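Local atomic coordinates of SAM-dependent methyltransferase (Pyrococcus horikoshii, PDB entry 1WZN), a protein that probably transfers a methyl group from S-adenosylmethionine to a substrate not yet identified, and binds the by-product S-adenosyl-L-homocysteine. Residues R22-I27 against T56-E61; V42-D47 against N104-V109; S129-A134 against K221-V226; K225-G230 against V246-S251. One frame throughout, in Å; residues are numbered along the deposited sequence.

Contact 1: R22-I27 against T56-E61; sequences RVKAEI and TLELAE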
loop_
_atom_site.group_PDB
_atom_site.type_symbol
_atom_site.label_atom_id
_atom_site.label_comp_id
_atom_site.label_asym_id
_atom_site.label_seq_id
_atom_site.Cartn_x
_atom_site.Cartn_y
_atom_site.Cartn_z
ATOM N N ARG A 22 -5.631 -14.338 27.120
ATOM C CA ARG A 22 -5.094 -13.227 27.902
ATOM C C ARG A 22 -6.132 -12.603 28.842
ATOM O O ARG A 22 -5.978 -11.494 29.334
ATOM C CB ARG A 22 -4.525 -12.178 26.938
ATOM C CG ARG A 22 -5.560 -11.617 25.962
ATOM C CD ARG A 22 -4.987 -10.458 25.132
ATOM N NE ARG A 22 -5.856 -10.146 23.995
ATOM C CZ ARG A 22 -7.061 -9.617 24.275
ATOM N NH1 ARG A 22 -7.422 -9.428 25.531
ATOM N NH2 ARG A 22 -7.827 -9.162 23.281
ATOM N N VAL A 23 -7.216 -13.318 29.123
ATOM C CA VAL A 23 -8.235 -12.783 30.016
ATOM C C VAL A 23 -7.682 -12.575 31.425
ATOM O O VAL A 23 -8.107 -11.666 32.141
ATOM C CB VAL A 23 -9.476 -13.720 30.085
ATOM C CG1 VAL A 23 -9.103 -15.053 30.722
ATOM C CG2 VAL A 23 -10.588 -13.043 30.862
ATOM N N LYS A 24 -6.726 -13.406 31.824
ATOM C CA LYS A 24 -6.154 -13.286 33.162
ATOM C C LYS A 24 -5.398 -11.977 33.347
ATOM O O LYS A 24 -5.477 -11.356 34.402
ATOM C CB LYS A 24 -5.258 -14.490 33.469
ATOM C CG LYS A 24 -6.039 -15.802 33.505
ATOM C CD LYS A 24 -5.207 -16.967 34.018
ATOM C CE LYS A 24 -6.015 -18.265 33.990
ATOM N NZ LYS A 24 -7.260 -18.195 34.813
ATOM N N ALA A 25 -4.674 -11.548 32.318
ATOM C CA ALA A 25 -3.943 -10.289 32.399
ATOM C C ALA A 25 -4.938 -9.134 32.456
ATOM O O ALA A 25 -4.714 -8.143 33.149
ATOM C CB ALA A 25 -3.021 -10.129 31.179
ATOM N N GLU A 26 -6.042 -9.263 31.723
ATOM C CA GLU A 26 -7.046 -8.209 31.713
ATOM C C GLU A 26 -7.751 -8.079 33.054
ATOM O O GLU A 26 -7.986 -6.973 33.523
ATOM C CB GLU A 26 -8.073 -8.447 30.600
ATOM C CG GLU A 26 -7.582 -7.998 29.232
ATOM C CD GLU A 26 -8.674 -7.974 28.187
ATOM O OE1 GLU A 26 -8.382 -7.559 27.045
ATOM O OE2 GLU A 26 -9.821 -8.368 28.496
ATOM N N ILE A 27 -8.080 -9.198 33.690
ATOM C CA ILE A 27 -8.755 -9.098 34.977
ATOM C C ILE A 27 -7.786 -8.636 36.067
ATOM O O ILE A 27 -8.204 -8.054 37.067
ATOM C CB ILE A 27 -9.456 -10.427 35.332
ATOM C CG1 ILE A 27 -10.551 -10.695 34.292
ATOM C CG2 ILE A 27 -10.078 -10.353 36.723
ATOM C CD1 ILE A 27 -11.497 -9.508 34.053
ATOM N N THR A 56 -16.317 -12.826 32.611
ATOM C CA THR A 56 -17.292 -13.084 33.674
ATOM C C THR A 56 -16.829 -14.239 34.571
ATOM O O THR A 56 -16.811 -14.125 35.796
ATOM C CB THR A 56 -18.669 -13.465 33.072
ATOM O OG1 THR A 56 -18.950 -12.617 31.949
ATOM C CG2 THR A 56 -19.776 -13.292 34.109
ATOM N N LEU A 57 -16.471 -15.356 33.949
ATOM C CA LEU A 57 -16.005 -16.525 34.686
ATOM C C LEU A 57 -14.667 -16.270 35.375
ATOM O O LEU A 57 -14.428 -16.756 36.483
ATOM C CB LEU A 57 -15.905 -17.737 33.751
ATOM C CG LEU A 57 -17.200 -18.555 33.588
ATOM C CD1 LEU A 57 -18.264 -17.723 32.882
ATOM C CD2 LEU A 57 -16.910 -19.820 32.797
ATOM N N GLU A 58 -13.793 -15.499 34.731
ATOM C CA GLU A 58 -12.496 -15.193 35.331
ATOM C C GLU A 58 -12.712 -14.401 36.628
ATOM O O GLU A 58 -12.061 -14.661 37.647
ATOM C CB GLU A 58 -11.633 -14.403 34.337
ATOM C CG GLU A 58 -10.240 -14.027 34.841
ATOM C CD GLU A 58 -9.419 -15.217 35.323
ATOM O OE1 GLU A 58 -9.554 -16.320 34.754
ATOM O OE2 GLU A 58 -8.619 -15.036 36.268
ATOM N N LEU A 59 -13.632 -13.439 36.592
ATOM C CA LEU A 59 -13.949 -12.645 37.779
ATOM C C LEU A 59 -14.562 -13.552 38.853
ATOM O O LEU A 59 -14.230 -13.444 40.035
ATOM C CB LEU A 59 -14.936 -11.519 37.421
ATOM C CG LEU A 59 -14.314 -10.272 36.772
ATOM C CD1 LEU A 59 -15.367 -9.433 36.053
ATOM C CD2 LEU A 59 -13.634 -9.454 37.867
ATOM N N ALA A 60 -15.457 -14.445 38.443
ATOM C CA ALA A 60 -16.097 -15.358 39.395
ATOM C C ALA A 60 -15.059 -16.253 40.059
ATOM O O ALA A 60 -15.099 -16.488 41.269
ATOM C CB ALA A 60 -17.137 -16.219 38.684
ATOM N N GLU A 61 -14.136 -16.761 39.256
ATOM C CA GLU A 61 -13.092 -17.640 39.761
ATOM C C GLU A 61 -12.300 -16.979 40.887
ATOM O O GLU A 61 -11.715 -17.634 41.742
ATOM C CB GLU A 61 -12.155 -17.985 38.598
ATOM C CG GLU A 61 -11.156 -19.092 38.956
ATOM C CD GLU A 61 -10.333 -19.460 37.737
ATOM O OE1 GLU A 61 -10.908 -19.919 36.757
ATOM O OE2 GLU A 61 -9.114 -19.322 37.796
HETATM O O HOH W 1 -8.690 -20.457 34.873
#
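Glu58 of helix 56-61 reaches across to Val23, Lys24 and Ile27, and its partners change from apolar to charged along the chain. Its CB lies 3.9 Å from both Val23 CG2 and Ile27 CG1. CG comes next, placed anti to the backbone N and pressed against Ile27, with Glu58 CG 3.4 Å from Ile27 CG1. A bend at chi2 (55°) then turns the carboxylate away from these apolar side chains and toward Lys24. There OE1 of Glu58 accepts a hydrogen bond of 3.0 Å from Lys24 NZ, on its syn side and 23° out of the carboxylate plane, as part of a salt bridge. OE2 of Glu58 pairs with Arg62, so two cations share the carboxylate, which probably favours its charged form. Lys24 NZ also donates to a water that bonds in turn to Glu61 OE1; its direct ion pair with Glu61 OE2 is long, and Glu61 has Arg86 as a further partner. Deeper in, Ile27 CG2 meets Leu59 CD2 at 3.8 Å. The axes of the short segments 23-27 and 56-61 pass 9.9 Å apart and cross at -63°. Val23 and Ile27 continue onto Ile54 and Pro55 at the start of helix 54-61, while Leu59 rests on Val66 of strand 65-70.

Contact 2: V42-D47 against N104-V109; sequences VRRVLD and NEFDAV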
loop_
_atom_site.group_PDB
_atom_site.type_symbol
_atom_site.label_atom_id
_atom_site.label_comp_id
_atom_site.label_asym_id
_atom_site.label_seq_id
_atom_site.Cartn_x
_atom_site.Cartn_y
_atom_site.Cartn_z
ATOM N N VAL A 42 -15.021 -3.891 46.473
ATOM C CA VAL A 42 -15.767 -4.457 45.357
ATOM C C VAL A 42 -15.962 -5.952 45.543
ATOM O O VAL A 42 -14.995 -6.708 45.606
ATOM C CB VAL A 42 -15.046 -4.193 44.011
ATOM C CG1 VAL A 42 -15.759 -4.930 42.881
ATOM C CG2 VAL A 42 -15.019 -2.697 43.728
ATOM N N ARG A 43 -17.225 -6.361 45.631
ATOM C CA ARG A 43 -17.587 -7.763 45.810
ATOM C C ARG A 43 -18.589 -8.242 44.765
ATOM O O ARG A 43 -18.416 -9.308 44.183
ATOM C CB ARG A 43 -18.197 -7.975 47.201
ATOM C CG ARG A 43 -17.240 -7.742 48.362
ATOM C CD ARG A 43 -18.000 -7.767 49.683
ATOM N NE ARG A 43 -17.126 -7.601 50.840
ATOM C CZ ARG A 43 -16.249 -8.511 51.255
ATOM N NH1 ARG A 43 -16.123 -9.661 50.604
ATOM N NH2 ARG A 43 -15.502 -8.276 52.327
ATOM N N ARG A 44 -19.637 -7.452 44.539
ATOM C CA ARG A 44 -20.691 -7.801 43.588
ATOM C C ARG A 44 -20.542 -6.987 42.300
ATOM O O ARG A 44 -20.544 -5.752 42.320
ATOM C CB ARG A 44 -22.062 -7.559 44.235
ATOM C CG ARG A 44 -23.272 -8.090 43.454
ATOM C CD ARG A 44 -24.513 -8.039 44.352
ATOM N NE ARG A 44 -25.791 -7.996 43.634
ATOM C CZ ARG A 44 -26.407 -9.045 43.096
ATOM N NH1 ARG A 44 -25.872 -10.257 43.176
ATOM N NH2 ARG A 44 -27.586 -8.887 42.500
ATOM N N VAL A 45 -20.422 -7.701 41.185
ATOM C CA VAL A 45 -20.212 -7.086 39.874
ATOM C C VAL A 45 -21.292 -7.455 38.869
ATOM O O VAL A 45 -21.711 -8.602 38.801
ATOM C CB VAL A 45 -18.861 -7.544 39.282
ATOM C CG1 VAL A 45 -18.599 -6.855 37.951
ATOM C CG2 VAL A 45 -17.734 -7.256 40.268
ATOM N N LEU A 46 -21.733 -6.470 38.091
ATOM C CA LEU A 46 -22.728 -6.684 37.047
ATOM C C LEU A 46 -21.934 -6.606 35.746
ATOM O O LEU A 46 -21.347 -5.567 35.450
ATOM C CB LEU A 46 -23.785 -5.572 37.054
ATOM C CG LEU A 46 -24.759 -5.549 35.864
ATOM C CD1 LEU A 46 -25.574 -6.826 35.832
ATOM C CD2 LEU A 46 -25.685 -4.340 35.970
ATOM N N ASP A 47 -21.895 -7.696 34.986
ATOM C CA ASP A 47 -21.160 -7.696 33.725
ATOM C C ASP A 47 -22.171 -7.620 32.576
ATOM O O ASP A 47 -22.828 -8.604 32.249
ATOM C CB ASP A 47 -20.295 -8.962 33.615
ATOM C CG ASP A 47 -19.406 -8.952 32.383
ATOM O OD1 ASP A 47 -18.974 -7.847 31.987
ATOM O OD2 ASP A 47 -19.136 -10.036 31.820
ATOM N N ASN A 104 -28.718 1.010 42.675
ATOM C CA ASN A 104 -27.626 1.104 43.635
ATOM C C ASN A 104 -27.373 -0.221 44.350
ATOM O O ASN A 104 -27.400 -0.295 45.581
ATOM C CB ASN A 104 -27.962 2.211 44.637
ATOM C CG ASN A 104 -28.595 3.424 43.958
ATOM O OD1 ASN A 104 -29.821 3.591 43.956
ATOM N ND2 ASN A 104 -27.756 4.260 43.346
ATOM N N GLU A 105 -27.108 -1.270 43.576
ATOM C CA GLU A 105 -26.884 -2.571 44.184
ATOM C C GLU A 105 -25.633 -3.321 43.738
ATOM O O GLU A 105 -25.420 -4.461 44.142
ATOM C CB GLU A 105 -28.125 -3.442 43.986
ATOM C CG GLU A 105 -28.452 -3.776 42.546
ATOM C CD GLU A 105 -29.785 -4.495 42.431
ATOM O OE1 GLU A 105 -30.838 -3.816 42.371
ATOM O OE2 GLU A 105 -29.779 -5.743 42.422
ATOM N N PHE A 106 -24.806 -2.685 42.912
ATOM C CA PHE A 106 -23.568 -3.312 42.456
ATOM C C PHE A 106 -22.371 -2.452 42.829
ATOM O O PHE A 106 -22.438 -1.220 42.764
ATOM C CB PHE A 106 -23.605 -3.526 40.938
ATOM C CG PHE A 106 -24.509 -4.638 40.513
ATOM C CD1 PHE A 106 -24.124 -5.968 40.682
ATOM C CD2 PHE A 106 -25.763 -4.367 39.980
ATOM C CE1 PHE A 106 -24.979 -7.009 40.329
ATOM C CE2 PHE A 106 -26.628 -5.404 39.623
ATOM C CZ PHE A 106 -26.232 -6.729 39.798
ATOM N N ASP A 107 -21.285 -3.099 43.243
ATOM C CA ASP A 107 -20.070 -2.381 43.610
ATOM C C ASP A 107 -19.345 -1.947 42.347
ATOM O O ASP A 107 -18.596 -0.971 42.348
ATOM C CB ASP A 107 -19.136 -3.267 44.431
ATOM C CG ASP A 107 -19.777 -3.758 45.709
ATOM O OD1 ASP A 107 -20.356 -2.924 46.432
ATOM O OD2 ASP A 107 -19.691 -4.969 45.982
ATOM N N ALA A 108 -19.557 -2.698 41.272
ATOM C CA ALA A 108 -18.938 -2.378 39.992
ATOM C C ALA A 108 -19.792 -2.908 38.854
ATOM O O ALA A 108 -20.523 -3.890 39.007
ATOM C CB ALA A 108 -17.538 -2.979 39.912
ATOM N N VAL A 109 -19.698 -2.239 37.713
ATOM C CA VAL A 109 -20.427 -2.643 36.522
ATOM C C VAL A 109 -19.376 -2.661 35.426
ATOM O O VAL A 109 -18.581 -1.727 35.317
ATOM C CB VAL A 109 -21.519 -1.624 36.145
ATOM C CG1 VAL A 109 -22.191 -2.042 34.837
ATOM C CG2 VAL A 109 -22.564 -1.531 37.265
#
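Phe106 CE1 lies over one face of the Arg44 guanidinium, off to its side, with the two planes 11° apart and Arg44 NE 3.5 Å from Phe106 CE1. The extended arginine chain, with CG anti to the backbone N, carries the group along the ring. At the guanidinium edge lies the carbonyl O of Glu105, and a long salt bridge joins Arg44 NH2 to Glu105 OE2; the stronger partner of this arginine is Glu65. Leu46 meets the same ring differently: its CB stands over the centre of one face, 3.5 Å from the centroid and 5° off the normal, a CH-pi contact.

Strands 44-48 and 106-111 are parallel neighbours in the central sheet of the Rossmann-like methyltransferase fold, with Val45 paired to Ala108 and Leu46 to Val109. Leu46 N donates to Ala108 O at 3.0 Å, and Arg44 O accepts from Asp107 N at 2.9 Å.

Where the chain turns a corner at Asp107, the side chain takes two backbone N-H groups of the neighbouring chain segment. OD2 of Asp107 accepts from Arg43 N and Arg44 N, each at 2.9 Å, from opposite faces of the carboxylate plane. The Arg44 bond is nearly straight (176°) and arrives on the anti side, whereas Arg43 N comes from above the plane. The other oxygen, Asp107 OD1, pairs with Arg40.

Contact 3: S129-A134 against K221-V226; sequences SKVAEA and KYFEKV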
loop_
_atom_site.group_PDB
_atom_site.type_symbol
_atom_site.label_atom_id
_atom_site.label_comp_id
_atom_site.label_asym_id
_atom_site.label_seq_id
_atom_site.Cartn_x
_atom_site.Cartn_y
_atom_site.Cartn_z
ATOM N N SER A 129 -26.398 6.315 31.986
ATOM C CA SER A 129 -27.358 6.755 32.992
ATOM C C SER A 129 -27.856 5.556 33.805
ATOM O O SER A 129 -27.950 5.627 35.034
ATOM C CB SER A 129 -28.544 7.452 32.324
ATOM O OG SER A 129 -29.396 8.019 33.303
ATOM N N LYS A 130 -28.176 4.462 33.118
ATOM C CA LYS A 130 -28.655 3.252 33.787
ATOM C C LYS A 130 -27.555 2.616 34.637
ATOM O O LYS A 130 -27.830 2.055 35.700
ATOM C CB LYS A 130 -29.162 2.228 32.764
ATOM C CG LYS A 130 -30.267 2.731 31.849
ATOM C CD LYS A 130 -31.548 2.998 32.615
ATOM C CE LYS A 130 -32.767 2.522 31.838
ATOM N NZ LYS A 130 -33.844 2.048 32.747
ATOM N N VAL A 131 -26.314 2.698 34.163
ATOM C CA VAL A 131 -25.178 2.141 34.890
ATOM C C VAL A 131 -24.972 2.921 36.188
ATOM O O VAL A 131 -24.770 2.333 37.254
ATOM C CB VAL A 131 -23.877 2.194 34.038
ATOM C CG1 VAL A 131 -22.666 1.905 34.910
ATOM C CG2 VAL A 131 -23.961 1.165 32.905
ATOM N N ALA A 132 -25.028 4.247 36.099
ATOM C CA ALA A 132 -24.869 5.081 37.284
ATOM C C ALA A 132 -25.942 4.717 38.317
ATOM O O ALA A 132 -25.655 4.633 39.511
ATOM C CB ALA A 132 -24.978 6.552 36.913
ATOM N N GLU A 133 -27.168 4.490 37.855
ATOM C CA GLU A 133 -28.262 4.140 38.759
ATOM C C GLU A 133 -28.076 2.759 39.393
ATOM O O GLU A 133 -28.597 2.494 40.475
ATOM C CB GLU A 133 -29.606 4.191 38.023
ATOM C CG GLU A 133 -29.936 5.554 37.435
ATOM C CD GLU A 133 -31.356 5.647 36.908
ATOM O OE1 GLU A 133 -31.785 4.742 36.158
ATOM O OE2 GLU A 133 -32.044 6.637 37.239
ATOM N N ALA A 134 -27.329 1.884 38.727
ATOM C CA ALA A 134 -27.091 0.536 39.252
ATOM C C ALA A 134 -25.970 0.466 40.291
ATOM O O ALA A 134 -25.885 -0.495 41.058
ATOM C CB ALA A 134 -26.785 -0.420 38.099
ATOM N N LYS A 221 -21.011 13.137 32.434
ATOM C CA LYS A 221 -22.353 13.621 32.710
ATOM C C LYS A 221 -23.086 12.703 33.696
ATOM O O LYS A 221 -24.120 13.082 34.245
ATOM C CB LYS A 221 -23.145 13.699 31.402
ATOM C CG LYS A 221 -22.436 14.455 30.272
ATOM C CD LYS A 221 -23.263 14.433 28.989
ATOM C CE LYS A 221 -22.623 15.275 27.888
ATOM N NZ LYS A 221 -22.479 16.708 28.284
ATOM N N TYR A 222 -22.538 11.513 33.941
ATOM C CA TYR A 222 -23.197 10.539 34.817
ATOM C C TYR A 222 -22.388 10.016 36.002
ATOM O O TYR A 222 -22.943 9.393 36.907
ATOM C CB TYR A 222 -23.671 9.360 33.964
ATOM C CG TYR A 222 -24.580 9.788 32.839
ATOM C CD1 TYR A 222 -25.910 10.120 33.083
ATOM C CD2 TYR A 222 -24.093 9.925 31.534
ATOM C CE1 TYR A 222 -26.732 10.579 32.066
ATOM C CE2 TYR A 222 -24.912 10.385 30.506
ATOM C CZ TYR A 222 -26.230 10.711 30.780
ATOM O OH TYR A 222 -27.051 11.170 29.776
ATOM N N PHE A 223 -21.082 10.253 35.991
ATOM C CA PHE A 223 -20.209 9.809 37.074
ATOM C C PHE A 223 -19.477 11.024 37.619
ATOM O O PHE A 223 -19.150 11.942 36.864
ATOM C CB PHE A 223 -19.193 8.797 36.546
ATOM C CG PHE A 223 -19.821 7.612 35.882
ATOM C CD1 PHE A 223 -20.249 6.523 36.635
ATOM C CD2 PHE A 223 -20.019 7.598 34.503
ATOM C CE1 PHE A 223 -20.866 5.435 36.026
ATOM C CE2 PHE A 223 -20.641 6.509 33.880
ATOM C CZ PHE A 223 -21.064 5.428 34.644
ATOM N N GLU A 224 -19.209 11.034 38.919
ATOM C CA GLU A 224 -18.509 12.168 39.506
ATOM C C GLU A 224 -17.147 12.358 38.864
ATOM O O GLU A 224 -16.738 13.482 38.570
ATOM C CB GLU A 224 -18.313 11.985 41.004
ATOM C CG GLU A 224 -17.700 13.221 41.642
ATOM C CD GLU A 224 -17.489 13.072 43.123
ATOM O OE1 GLU A 224 -16.741 12.157 43.524
ATOM O OE2 GLU A 224 -18.071 13.874 43.884
ATOM N N LYS A 225 -16.440 11.254 38.660
ATOM C CA LYS A 225 -15.125 11.314 38.047
ATOM C C LYS A 225 -14.966 10.236 36.990
ATOM O O LYS A 225 -15.429 9.105 37.159
ATOM C CB LYS A 225 -14.034 11.159 39.106
ATOM C CG LYS A 225 -12.634 11.311 38.540
ATOM C CD LYS A 225 -11.597 11.498 39.627
ATOM C CE LYS A 225 -10.251 11.840 39.011
ATOM N NZ LYS A 225 -10.355 13.021 38.105
ATOM N N VAL A 226 -14.310 10.597 35.892
ATOM C CA VAL A 226 -14.080 9.656 34.806
ATOM C C VAL A 226 -12.600 9.651 34.480
ATOM O O VAL A 226 -11.953 10.702 34.454
ATOM C CB VAL A 226 -14.867 10.047 33.535
ATOM C CG1 VAL A 226 -14.492 9.121 32.384
ATOM C CG2 VAL A 226 -16.355 9.956 33.794
#
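Tyr222 and Phe223 share a first torsion, chi1 -56° in each, with CG anti to the carbonyl carbon and beside the backbone N; on successive residues of an irregular turn this sends both rings to helix 129-134, at different points. The Tyr222 ring lies along Ser129: the closest approach is Ser129 CB to Tyr222 CE1, 3.6 Å, and the backbone N of Ser129 sits over one ring face, 3.9 Å above the plane and displaced toward the rim. The opposite face is covered by CB of Lys221, so the ring lies between Lys221 CB and the helix backbone. Phe223 is turned otherwise. Val131 CG1 meets it at the edge, near the ring plane, 3.9 Å from Phe223 CZ. The methyl of Ala132 rests on the backbone, its CB 3.5 Å from Tyr222 O, with Phe223 CE1 farther off at 4.4 Å. Carbon contacts carry most of this small interface, which buries 221 Å². Arg125 and Phe128, earlier on the same helix, also touch Tyr222. The packing joins helix 121-134 to the turn that leads from helix 212-219 into edge strand 225-230, a helix-to-loop contact at the margin of the sheet, consistent with the alpha/beta/alpha sandwich of Rossmann-like methyltransferases.

Contact 4: K225-G230 against V246-S251; sequences KVKIYG and VGIAKS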
loop_
_atom_site.group_PDB
_atom_site.type_symbol
_atom_site.label_atom_id
_atom_site.label_comp_id
_atom_site.label_asym_id
_atom_site.label_seq_id
_atom_site.Cartn_x
_atom_site.Cartn_y
_atom_site.Cartn_z
ATOM N N LYS A 225 -16.440 11.254 38.660
ATOM C CA LYS A 225 -15.125 11.314 38.047
ATOM C C LYS A 225 -14.966 10.236 36.990
ATOM O O LYS A 225 -15.429 9.105 37.159
ATOM C CB LYS A 225 -14.034 11.159 39.106
ATOM C CG LYS A 225 -12.634 11.311 38.540
ATOM C CD LYS A 225 -11.597 11.498 39.627
ATOM C CE LYS A 225 -10.251 11.840 39.011
ATOM N NZ LYS A 225 -10.355 13.021 38.105
ATOM N N VAL A 226 -14.310 10.597 35.892
ATOM C CA VAL A 226 -14.080 9.656 34.806
ATOM C C VAL A 226 -12.600 9.651 34.480
ATOM O O VAL A 226 -11.953 10.702 34.454
ATOM C CB VAL A 226 -14.867 10.047 33.535
ATOM C CG1 VAL A 226 -14.492 9.121 32.384
ATOM C CG2 VAL A 226 -16.355 9.956 33.794
ATOM N N LYS A 227 -12.056 8.463 34.263
ATOM C CA LYS A 227 -10.656 8.335 33.924
ATOM C C LYS A 227 -10.531 7.580 32.611
ATOM O O LYS A 227 -11.386 6.762 32.271
ATOM C CB LYS A 227 -9.910 7.596 35.033
ATOM C CG LYS A 227 -9.900 8.357 36.354
ATOM C CD LYS A 227 -9.079 7.638 37.399
ATOM C CE LYS A 227 -8.779 8.546 38.581
ATOM N NZ LYS A 227 -8.418 9.932 38.156
ATOM N N ILE A 228 -9.479 7.889 31.865
ATOM C CA ILE A 228 -9.216 7.221 30.599
ATOM C C ILE A 228 -7.841 6.596 30.743
ATOM O O ILE A 228 -6.861 7.298 30.997
ATOM C CB ILE A 228 -9.194 8.223 29.418
ATOM C CG1 ILE A 228 -10.529 8.962 29.338
ATOM C CG2 ILE A 228 -8.931 7.481 28.106
ATOM C CD1 ILE A 228 -10.578 10.026 28.253
ATOM N N TYR A 229 -7.772 5.275 30.611
ATOM C CA TYR A 229 -6.505 4.561 30.725
ATOM C C TYR A 229 -6.239 3.831 29.420
ATOM O O TYR A 229 -7.127 3.705 28.578
ATOM C CB TYR A 229 -6.548 3.522 31.857
ATOM C CG TYR A 229 -6.760 4.076 33.250
ATOM C CD1 TYR A 229 -6.078 5.212 33.686
ATOM C CD2 TYR A 229 -7.611 3.432 34.150
ATOM C CE1 TYR A 229 -6.238 5.693 34.984
ATOM C CE2 TYR A 229 -7.779 3.901 35.452
ATOM C CZ TYR A 229 -7.090 5.032 35.864
ATOM O OH TYR A 229 -7.255 5.501 37.146
ATOM N N GLY A 230 -5.016 3.347 29.259
ATOM C CA GLY A 230 -4.676 2.619 28.055
ATOM C C GLY A 230 -3.705 1.481 28.294
ATOM O O GLY A 230 -2.927 1.502 29.247
ATOM N N VAL A 246 -13.133 4.559 32.929
ATOM C CA VAL A 246 -13.504 4.180 34.281
ATOM C C VAL A 246 -14.341 5.295 34.884
ATOM O O VAL A 246 -13.883 6.433 35.009
ATOM C CB VAL A 246 -12.258 3.942 35.161
ATOM C CG1 VAL A 246 -12.680 3.656 36.605
ATOM C CG2 VAL A 246 -11.442 2.789 34.595
ATOM N N GLY A 247 -15.581 4.969 35.223
ATOM C CA GLY A 247 -16.465 5.950 35.822
ATOM C C GLY A 247 -16.594 5.648 37.300
ATOM O O GLY A 247 -16.884 4.510 37.676
ATOM N N ILE A 248 -16.381 6.658 38.140
ATOM C CA ILE A 248 -16.470 6.473 39.588
ATOM C C ILE A 248 -17.682 7.224 40.139
ATOM O O ILE A 248 -17.801 8.444 39.983
ATOM C CB ILE A 248 -15.202 6.994 40.292
ATOM C CG1 ILE A 248 -13.961 6.414 39.613
ATOM C CG2 ILE A 248 -15.229 6.599 41.770
ATOM C CD1 ILE A 248 -12.672 7.119 39.978
ATOM N N ALA A 249 -18.585 6.490 40.776
ATOM C CA ALA A 249 -19.784 7.095 41.340
ATOM C C ALA A 249 -19.445 7.909 42.588
ATOM O O ALA A 249 -18.538 7.552 43.339
ATOM C CB ALA A 249 -20.798 6.011 41.676
ATOM N N LYS A 250 -20.170 9.005 42.799
ATOM C CA LYS A 250 -19.958 9.858 43.971
ATOM C C LYS A 250 -20.131 9.023 45.236
ATOM O O LYS A 250 -21.004 8.159 45.293
ATOM C CB LYS A 250 -20.980 11.000 43.993
ATOM C CG LYS A 250 -20.743 12.096 42.970
ATOM C CD LYS A 250 -21.792 13.206 43.064
ATOM C CE LYS A 250 -23.111 12.794 42.423
ATOM N NZ LYS A 250 -22.956 12.549 40.956
ATOM N N SER A 251 -19.308 9.272 46.248
ATOM C CA SER A 251 -19.426 8.520 47.492
ATOM C C SER A 251 -19.690 9.421 48.698
ATOM O O SER A 251 -19.378 10.630 48.621
ATOM C CB SER A 251 -18.165 7.680 47.730
ATOM O OG SER A 251 -16.994 8.474 47.725
#
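The beta hairpin of strands 225-230 and 242-248 brings Lys225, Val226 and Lys227 alongside Ile248, Gly247 and Val246, and the short strand axes run antiparallel, 161° apart at 4.8 Å. Lys225 with Ile248 and Lys227 with Val246 are hydrogen-bonded pairs; Val226 with Gly247 between them is a non-hydrogen-bonded pair. Ile248 N donates to Lys225 O at 2.8 Å, while the return bond from Lys225 N to Ile248 O is weak. Around the other pair, Lys227 N reaches Val246 O at 2.8 Å and Val246 N reaches Lys227 O at 2.9 Å.

The weak bond falls where Glu224 and Lys225 both face Ile248, a classic beta bulge at the entry to strand 225-230. This strand is an outer one of the seven-stranded sheet, and the antiparallel strand 242-248 beside it, inserted between strands 139-146 and 225-230, matches the 3-2-1-4-5-7-6 order of class I methyltransferases.

On the face carrying Lys225, Lys227, Val246 and Ile248, Val246 CG2 comes 3.9 Å from Tyr229 CD2, approaching the ring obliquely. The Tyr229 side chain has CG beside its backbone N (chi1 -63°), which turns the ring toward Val246; its hydroxyl pairs with Asp37. Val226 points to the other face, its CA 3.2 Å from Val246 O in a CA-H...O contact, and its side chain packs on Arg216 and Ala219 of helix 212-219.

How the contacts relate
From the N terminus, contact 1 closes a loop between helix 23-36 and helix 54-61, and contact 2 opens within it on strand 44-48, so the two cross along the chain. They touch where Thr56 OG1 meets Asp47 OD2 at 2.6 Å, a probable hydrogen bond. Contact 2 closes on strand 106-111 before contact 3 opens on helix 121-134; these are in series but meet through backbone atoms, Asn104 N lying 2.7 Å from Glu133 O. Contact 3 spans the largest sequence gap, and ends on Lys225 and Val226, where contact 4 begins its short hairpin. Contacts 2, 3 and 4 all reach the seven-stranded sheet, from its centre to an outer strand.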